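Local structure of berberine bridge enzyme-like 28 (Arabidopsis thaliana, 5D79) at residues G479-L482 with T487-E490; K493-K498 with D522-P527. The protein is a secreted, FAD-dependent oxidoreductase of the berberine bridge enzyme-like family that takes part in adaptation to salt stress. All coordinates share one frame; numbering follows the deposited sequence.

The two contacts illustrate how one helix, 488-500, can be secured by different chemistry along its length. Contact 1 lies at the surface, where the first turn of the helix meets the preceding loop 479-482 through a lysine laid on a tyrosine ring. Contact 2 is buried, one to two turns further on, where a tryptophan meets residues 522-527, the segment that follows helix 504-514. Their centres are about 7 Å apart, and they are physically joined: Tyr481 and Gly479 of the first bond to Ser525 and Gln524 of the second. The outer contact pairs a cation and its methylene with a ring face; the inner one combines an indole N-H...O bond with CH-pi packing.

Contact 1. Residues G479-L482 with T487-E490; sequences GMYL and TKYE
Lys488 lays its side chain across the ring of Tyr481, and the two side chains cross at about a right angle. The lysine starts outside the rim but already above the ring plane, its CB 3.7 Å from Tyr481 CE1 and its CG a little further from the same atom. The chain runs extended to the CG-CD bond, where it bends (chi3 61°) and so brings CE in over the ring. Lys488 CE comes to lie 3.6 Å from the centroid of the Tyr481 ring, almost on the ring normal, a CH-pi contact with the centre of the face. NZ continues outward to 4.5 Å from that centroid, near enough to the normal (20° off) for a cation-pi interaction, while its ammonium group forms a salt bridge with Asp518. The same residue touches the tyrosine a second time, through its backbone: Lys488 O lies in the ring plane at the edge, 3.2 Å from Tyr481 CE1, where the ring hydrogens carry partial positive charge. At the tip of the tyrosine, OH is hydrogen-bonded to Ser525 O, and the ring also packs edge-to-face with Trp495, which probably helps to fix its tilt. A leucine in place of Tyr481 would probably leave the ammonium group without its aromatic face and the carbonyl of Ser525 without its hydroxyl mate. Because Lys488 opens helix 488-500, the contact ties the first turn to the loop just before it. Electron-rich face under the cation and electron-poor rim against the carbonyl oxygen imply an electrostatically matched fit, probably strengthened by the carboxylate of Asp518.

Contact 2. Residues K493-K498 with D522-P527; sequences KSWGVK and DEQSIP
The indole of Trp495 and the side-chain amide of Gln524 lie nearly parallel, their planes 18° apart, although the chains that carry them run at a slant to each other. Over the indole face the glutamine comes nearest with its CG, 3.7 Å above the ring plane, offset toward the rim, and 3.9 Å from the centroid of the five-membered ring of Trp495, a CH-pi contact. The amide continues over the pyrrole rim of the same face, Gln524 CD 4.1 Å from Trp495 CD1. Near the ring plane, at the edge, comes the carbonyl oxygen of Ser525, 4.5 Å from Trp495 NE1. Between these approaches the pyrrole N-H finds its acceptor: Trp495 NE1 donates to Gln524 O at 3.0 Å, with an N-H...O angle of 151°. The donor stands above the carbonyl plane instead of meeting a lone pair, and the oxygen is tilted somewhat from the indole plane. Trp495 reaches this place with CG between the backbone N and the carbonyl carbon (chi1 57°), an unusual choice within a helix. The polar end of Gln524 is buried but well supplied: OE1 is bonded to Tyr499 OH, and NE2 to the carbonyls of Gly479 and Asp475. These bonds probably fix the rotation of the amide. Just before it, Glu523 turns its carboxylate away to Arg105 and the backbone N of Tyr121; the Glu523 side chain is about 8 Å from the bound FAD. Asp522 OD1 accepts from Gln524 N at 3.2 Å, an Asx turn, and the indole N-H binds the carbonyl of the residue that ends it. The contact thus joins two parts of the berberine-like region, helix 488-500 and loop 522-527, the latter also tied through Glu523 to the FAD-binding region.

Contact 1. Residues G479-L482 with T487-E490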
ATOM      1  N   GLY A 479     -13.369  11.688   3.033  1.00 25.54           N
ATOM      2  CA  GLY A 479     -14.799  11.489   2.871  1.00 25.85           C
ATOM      3  C   GLY A 479     -15.226  10.030   2.885  1.00 26.50           C
ATOM      4  O   GLY A 479     -14.432   9.146   2.581  1.00 27.59           O
ATOM      5  N   MET A 480     -16.485   9.781   3.240  1.00 25.98           N
ATOM      6  CA  MET A 480     -17.053   8.435   3.221  1.00 28.01           C
ATOM      7  C   MET A 480     -18.556   8.489   2.925  1.00 29.39           C
ATOM      8  O   MET A 480     -19.158   9.559   2.956  1.00 29.58           O
ATOM      9  CB  MET A 480     -16.790   7.723   4.547  1.00 29.58           C
ATOM     10  CG  MET A 480     -17.279   8.483   5.768  1.00 33.02           C
ATOM     11  SD  MET A 480     -16.985   7.584   7.302  1.00 47.97           S
ATOM     12  CE  MET A 480     -18.105   6.190   7.123  1.00 27.64           C
ATOM     13  N   TYR A 481     -19.157   7.341   2.619  1.00 29.80           N
ATOM     14  CA  TYR A 481     -20.603   7.272   2.397  1.00 29.19           C
ATOM     15  C   TYR A 481     -21.403   7.384   3.699  1.00 33.23           C
ATOM     16  O   TYR A 481     -21.266   6.555   4.601  1.00 32.29           O
ATOM     17  CB  TYR A 481     -20.983   5.972   1.695  1.00 32.83           C
ATOM     18  CG  TYR A 481     -20.532   5.860   0.257  1.00 31.76           C
ATOM     19  CD1 TYR A 481     -21.067   6.682  -0.733  1.00 29.68           C
ATOM     20  CD2 TYR A 481     -19.596   4.904  -0.119  1.00 29.07           C
ATOM     21  CE1 TYR A 481     -20.655   6.573  -2.052  1.00 29.03           C
ATOM     22  CE2 TYR A 481     -19.182   4.788  -1.437  1.00 30.45           C
ATOM     23  CZ  TYR A 481     -19.712   5.622  -2.396  1.00 28.00           C
ATOM     24  OH  TYR A 481     -19.290   5.488  -3.698  1.00 26.45           O
ATOM     25  N   LEU A 482     -22.255   8.401   3.783  1.00 36.69           N
ATOM     26  CA  LEU A 482     -23.036   8.652   4.987  1.00 38.52           C
ATOM     27  C   LEU A 482     -24.465   9.056   4.642  1.00 44.19           C
ATOM     28  O   LEU A 482     -25.386   8.850   5.433  1.00 46.63           O
ATOM     29  CB  LEU A 482     -22.360   9.733   5.829  1.00 37.05           C
ATOM     30  CG  LEU A 482     -21.018   9.298   6.428  1.00 37.31           C
ATOM     31  CD1 LEU A 482     -20.207  10.481   6.932  1.00 33.49           C
ATOM     32  CD2 LEU A 482     -21.251   8.275   7.538  1.00 40.22           C
ATOM     33  N   THR A 487     -27.473  10.059  -4.349  1.00 49.21           N
ATOM     34  CA  THR A 487     -26.986   8.782  -4.838  1.00 41.50           C
ATOM     35  C   THR A 487     -25.564   8.532  -4.380  1.00 29.26           C
ATOM     36  O   THR A 487     -24.850   9.457  -3.995  1.00 24.10           O
ATOM     37  CB  THR A 487     -27.035   8.712  -6.375  1.00 41.06           C
ATOM     38  OG1 THR A 487     -26.418   9.886  -6.924  1.00 38.74           O
ATOM     39  CG2 THR A 487     -28.483   8.605  -6.861  1.00 36.82           C
ATOM     40  N   LYS A 488     -25.153   7.276  -4.422  1.00 26.92           N
ATOM     41  CA  LYS A 488     -23.792   6.957  -4.062  1.00 25.62           C
ATOM     42  C   LYS A 488     -22.830   7.556  -5.073  1.00 25.37           C
ATOM     43  O   LYS A 488     -21.738   7.964  -4.704  1.00 27.13           O
ATOM     44  CB  LYS A 488     -23.600   5.452  -3.952  1.00 23.64           C
ATOM     45  CG  LYS A 488     -24.370   4.856  -2.803  1.00 25.14           C
ATOM     46  CD  LYS A 488     -23.983   3.408  -2.567  1.00 27.69           C
ATOM     47  CE  LYS A 488     -22.509   3.260  -2.223  1.00 28.65           C
ATOM     48  NZ  LYS A 488     -22.183   1.856  -1.846  1.00 31.77           N
ATOM     49  N   TYR A 489     -23.239   7.641  -6.335  1.00 20.01           N
ATOM     50  CA  TYR A 489     -22.352   8.188  -7.358  1.00 24.66           C
ATOM     51  C   TYR A 489     -21.891   9.605  -7.031  1.00 23.92           C
ATOM     52  O   TYR A 489     -20.711   9.924  -7.168  1.00 20.66           O
ATOM     53  CB  TYR A 489     -23.015   8.188  -8.746  1.00 27.27           C
ATOM     54  CG  TYR A 489     -22.223   8.985  -9.773  1.00 23.98           C
ATOM     55  CD1 TYR A 489     -21.153   8.415 -10.449  1.00 22.49           C
ATOM     56  CD2 TYR A 489     -22.533  10.317 -10.044  1.00 27.97           C
ATOM     57  CE1 TYR A 489     -20.418   9.148 -11.378  1.00 22.88           C
ATOM     58  CE2 TYR A 489     -21.803  11.060 -10.965  1.00 27.20           C
ATOM     59  CZ  TYR A 489     -20.748  10.470 -11.626  1.00 24.21           C
ATOM     60  OH  TYR A 489     -20.024  11.202 -12.532  1.00 24.00           O
ATOM     61  N   GLU A 490     -22.819  10.463  -6.622  1.00 27.28           N
ATOM     62  CA  GLU A 490     -22.474  11.857  -6.376  1.00 31.21           C
ATOM     63  C   GLU A 490     -21.666  11.991  -5.086  1.00 32.22           C
ATOM     64  O   GLU A 490     -20.793  12.854  -4.978  1.00 34.48           O
ATOM     65  CB  GLU A 490     -23.732  12.737  -6.327  1.00 37.30           C
ATOM     66  CG  GLU A 490     -24.540  12.786  -7.640  1.00 48.26           C
ATOM     67  CD  GLU A 490     -23.873  13.587  -8.775  1.00 54.58           C
ATOM     68  OE1 GLU A 490     -22.762  14.135  -8.571  1.00 59.52           O
ATOM     69  OE2 GLU A 490     -24.471  13.669  -9.876  1.00 51.16           O
TER

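Contact 2. Residues K493-K498 with D522-P527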
ATOM      1  N   LYS A 493     -18.067  10.362  -5.700  1.00 24.79           N
ATOM      2  CA  LYS A 493     -17.292  11.183  -6.629  1.00 26.37           C
ATOM      3  C   LYS A 493     -16.321  12.096  -5.896  1.00 26.49           C
ATOM      4  O   LYS A 493     -15.245  12.418  -6.408  1.00 27.04           O
ATOM      5  CB  LYS A 493     -18.230  12.015  -7.502  1.00 26.92           C
ATOM      6  CG  LYS A 493     -17.604  12.498  -8.788  1.00 33.10           C
ATOM      7  CD  LYS A 493     -18.640  13.139  -9.691  1.00 34.89           C
ATOM      8  CE  LYS A 493     -18.000  13.642 -10.969  1.00 39.53           C
ATOM      9  NZ  LYS A 493     -18.991  14.338 -11.841  1.00 45.14           N
ATOM     10  N   SER A 494     -16.705  12.490  -4.687  1.00 28.48           N
ATOM     11  CA  SER A 494     -15.932  13.411  -3.847  1.00 28.61           C
ATOM     12  C   SER A 494     -14.490  12.977  -3.598  1.00 21.12           C
ATOM     13  O   SER A 494     -13.562  13.714  -3.921  1.00 19.03           O
ATOM     14  CB  SER A 494     -16.641  13.601  -2.502  1.00 32.30           C
ATOM     15  OG  SER A 494     -15.924  14.498  -1.681  1.00 34.46           O
ATOM     16  N   TRP A 495     -14.306  11.795  -3.011  1.00 23.33           N
ATOM     17  CA  TRP A 495     -12.961  11.256  -2.779  1.00 21.91           C
ATOM     18  C   TRP A 495     -12.460  10.466  -3.994  1.00 21.55           C
ATOM     19  O   TRP A 495     -11.257  10.342  -4.205  1.00 22.69           O
ATOM     20  CB  TRP A 495     -12.927  10.376  -1.518  1.00 19.69           C
ATOM     21  CG  TRP A 495     -13.903   9.243  -1.542  1.00 21.37           C
ATOM     22  CD1 TRP A 495     -13.703   8.000  -2.069  1.00 21.73           C
ATOM     23  CD2 TRP A 495     -15.238   9.248  -1.021  1.00 19.79           C
ATOM     24  NE1 TRP A 495     -14.833   7.235  -1.913  1.00 20.15           N
ATOM     25  CE2 TRP A 495     -15.787   7.978  -1.269  1.00 18.16           C
ATOM     26  CE3 TRP A 495     -16.019  10.205  -0.368  1.00 19.51           C
ATOM     27  CZ2 TRP A 495     -17.081   7.641  -0.896  1.00 18.08           C
ATOM     28  CZ3 TRP A 495     -17.298   9.867   0.009  1.00 23.10           C
ATOM     29  CH2 TRP A 495     -17.820   8.597  -0.255  1.00 22.00           C
ATOM     30  N   GLY A 496     -13.384   9.951  -4.800  1.00 18.10           N
ATOM     31  CA  GLY A 496     -13.038   9.219  -6.007  1.00 18.21           C
ATOM     32  C   GLY A 496     -12.063   9.916  -6.945  1.00 17.67           C
ATOM     33  O   GLY A 496     -11.094   9.307  -7.423  1.00 15.64           O
ATOM     34  N   VAL A 497     -12.312  11.195  -7.214  1.00 21.00           N
ATOM     35  CA  VAL A 497     -11.428  11.966  -8.084  1.00 19.57           C
ATOM     36  C   VAL A 497     -10.080  12.310  -7.400  1.00 19.72           C
ATOM     37  O   VAL A 497      -9.092  12.636  -8.065  1.00 15.92           O
ATOM     38  CB  VAL A 497     -12.122  13.246  -8.566  1.00 13.49           C
ATOM     39  CG1 VAL A 497     -13.430  12.890  -9.261  1.00 20.27           C
ATOM     40  CG2 VAL A 497     -12.380  14.177  -7.412  1.00 13.69           C
ATOM     41  N   LYS A 498     -10.029  12.211  -6.074  1.00 18.42           N
ATOM     42  CA  LYS A 498      -8.787  12.460  -5.356  1.00 17.27           C
ATOM     43  C   LYS A 498      -7.833  11.258  -5.501  1.00 12.83           C
ATOM     44  O   LYS A 498      -6.640  11.402  -5.784  1.00 11.73           O
ATOM     45  CB  LYS A 498      -9.087  12.757  -3.883  1.00 17.96           C
ATOM     46  CG  LYS A 498     -10.010  13.951  -3.656  1.00 16.19           C
ATOM     47  CD  LYS A 498     -10.251  14.144  -2.164  1.00 24.19           C
ATOM     48  CE  LYS A 498     -11.038  15.419  -1.872  1.00 26.65           C
ATOM     49  NZ  LYS A 498     -11.248  15.593  -0.404  1.00 24.97           N
ATOM     50  N   ASP A 522     -17.474  -0.907   0.490  1.00 30.26           N
ATOM     51  CA  ASP A 522     -17.081  -0.453   1.823  1.00 25.64           C
ATOM     52  C   ASP A 522     -17.398   1.036   1.951  1.00 24.45           C
ATOM     53  O   ASP A 522     -18.195   1.578   1.176  1.00 25.53           O
ATOM     54  CB  ASP A 522     -15.594  -0.735   2.120  1.00 20.02           C
ATOM     55  CG  ASP A 522     -14.657  -0.320   0.995  1.00 17.05           C
ATOM     56  OD1 ASP A 522     -14.875   0.711   0.343  1.00 20.62           O
ATOM     57  OD2 ASP A 522     -13.663  -1.029   0.772  1.00 19.93           O
ATOM     58  N   GLU A 523     -16.766   1.701   2.910  1.00 21.69           N
ATOM     59  CA  GLU A 523     -17.078   3.099   3.193  1.00 23.73           C
ATOM     60  C   GLU A 523     -16.553   4.113   2.149  1.00 21.48           C
ATOM     61  O   GLU A 523     -16.939   5.288   2.174  1.00 20.73           O
ATOM     62  CB  GLU A 523     -16.546   3.453   4.584  1.00 28.99           C
ATOM     63  CG  GLU A 523     -17.319   2.810   5.751  1.00 33.94           C
ATOM     64  CD  GLU A 523     -17.068   1.310   5.913  1.00 31.82           C
ATOM     65  OE1 GLU A 523     -16.043   0.811   5.396  1.00 32.30           O
ATOM     66  OE2 GLU A 523     -17.900   0.639   6.563  1.00 29.26           O
ATOM     67  N   GLN A 524     -15.688   3.660   1.239  1.00 20.64           N
ATOM     68  CA  GLN A 524     -15.129   4.510   0.183  1.00 19.81           C
ATOM     69  C   GLN A 524     -15.125   3.834  -1.208  1.00 24.64           C
ATOM     70  O   GLN A 524     -14.444   4.289  -2.137  1.00 22.80           O
ATOM     71  CB  GLN A 524     -13.700   4.932   0.545  1.00 17.31           C
ATOM     72  CG  GLN A 524     -13.591   6.168   1.417  1.00 18.78           C
ATOM     73  CD  GLN A 524     -12.157   6.678   1.532  1.00 20.43           C
ATOM     74  OE1 GLN A 524     -11.201   5.943   1.265  1.00 21.03           O
ATOM     75  NE2 GLN A 524     -12.000   7.943   1.921  1.00 22.68           N
ATOM     76  N   SER A 525     -15.884   2.756  -1.358  1.00 26.91           N
ATOM     77  CA  SER A 525     -15.849   1.986  -2.601  1.00 26.00           C
ATOM     78  C   SER A 525     -16.366   2.790  -3.810  1.00 22.54           C
ATOM     79  O   SER A 525     -17.081   3.792  -3.660  1.00 18.10           O
ATOM     80  CB  SER A 525     -16.646   0.682  -2.442  1.00 22.87           C
ATOM     81  OG  SER A 525     -17.999   0.942  -2.124  1.00 24.94           O
ATOM     82  N   ILE A 526     -15.971   2.346  -5.002  1.00 19.80           N
ATOM     83  CA  ILE A 526     -16.397   2.957  -6.253  1.00 18.86           C
ATOM     84  C   ILE A 526     -17.897   2.762  -6.407  1.00 21.56           C
ATOM     85  O   ILE A 526     -18.385   1.638  -6.253  1.00 20.47           O
ATOM     86  CB  ILE A 526     -15.652   2.334  -7.459  1.00 19.94           C
ATOM     87  CG1 ILE A 526     -14.132   2.522  -7.331  1.00 18.83           C
ATOM     88  CG2 ILE A 526     -16.172   2.887  -8.782  1.00 15.90           C
ATOM     89  CD1 ILE A 526     -13.666   3.964  -7.383  1.00 14.30           C
ATOM     90  N   PRO A 527     -18.643   3.852  -6.697  1.00 20.12           N
ATOM     91  CA  PRO A 527     -20.102   3.761  -6.816  1.00 24.29           C
ATOM     92  C   PRO A 527     -20.587   3.295  -8.190  1.00 25.38           C
ATOM     93  O   PRO A 527     -19.868   3.359  -9.194  1.00 18.11           O
ATOM     94  CB  PRO A 527     -20.551   5.197  -6.557  1.00 21.49           C
ATOM     95  CG  PRO A 527     -19.453   6.008  -7.167  1.00 19.96           C
ATOM     96  CD  PRO A 527     -18.181   5.246  -6.832  1.00 18.36           C
TER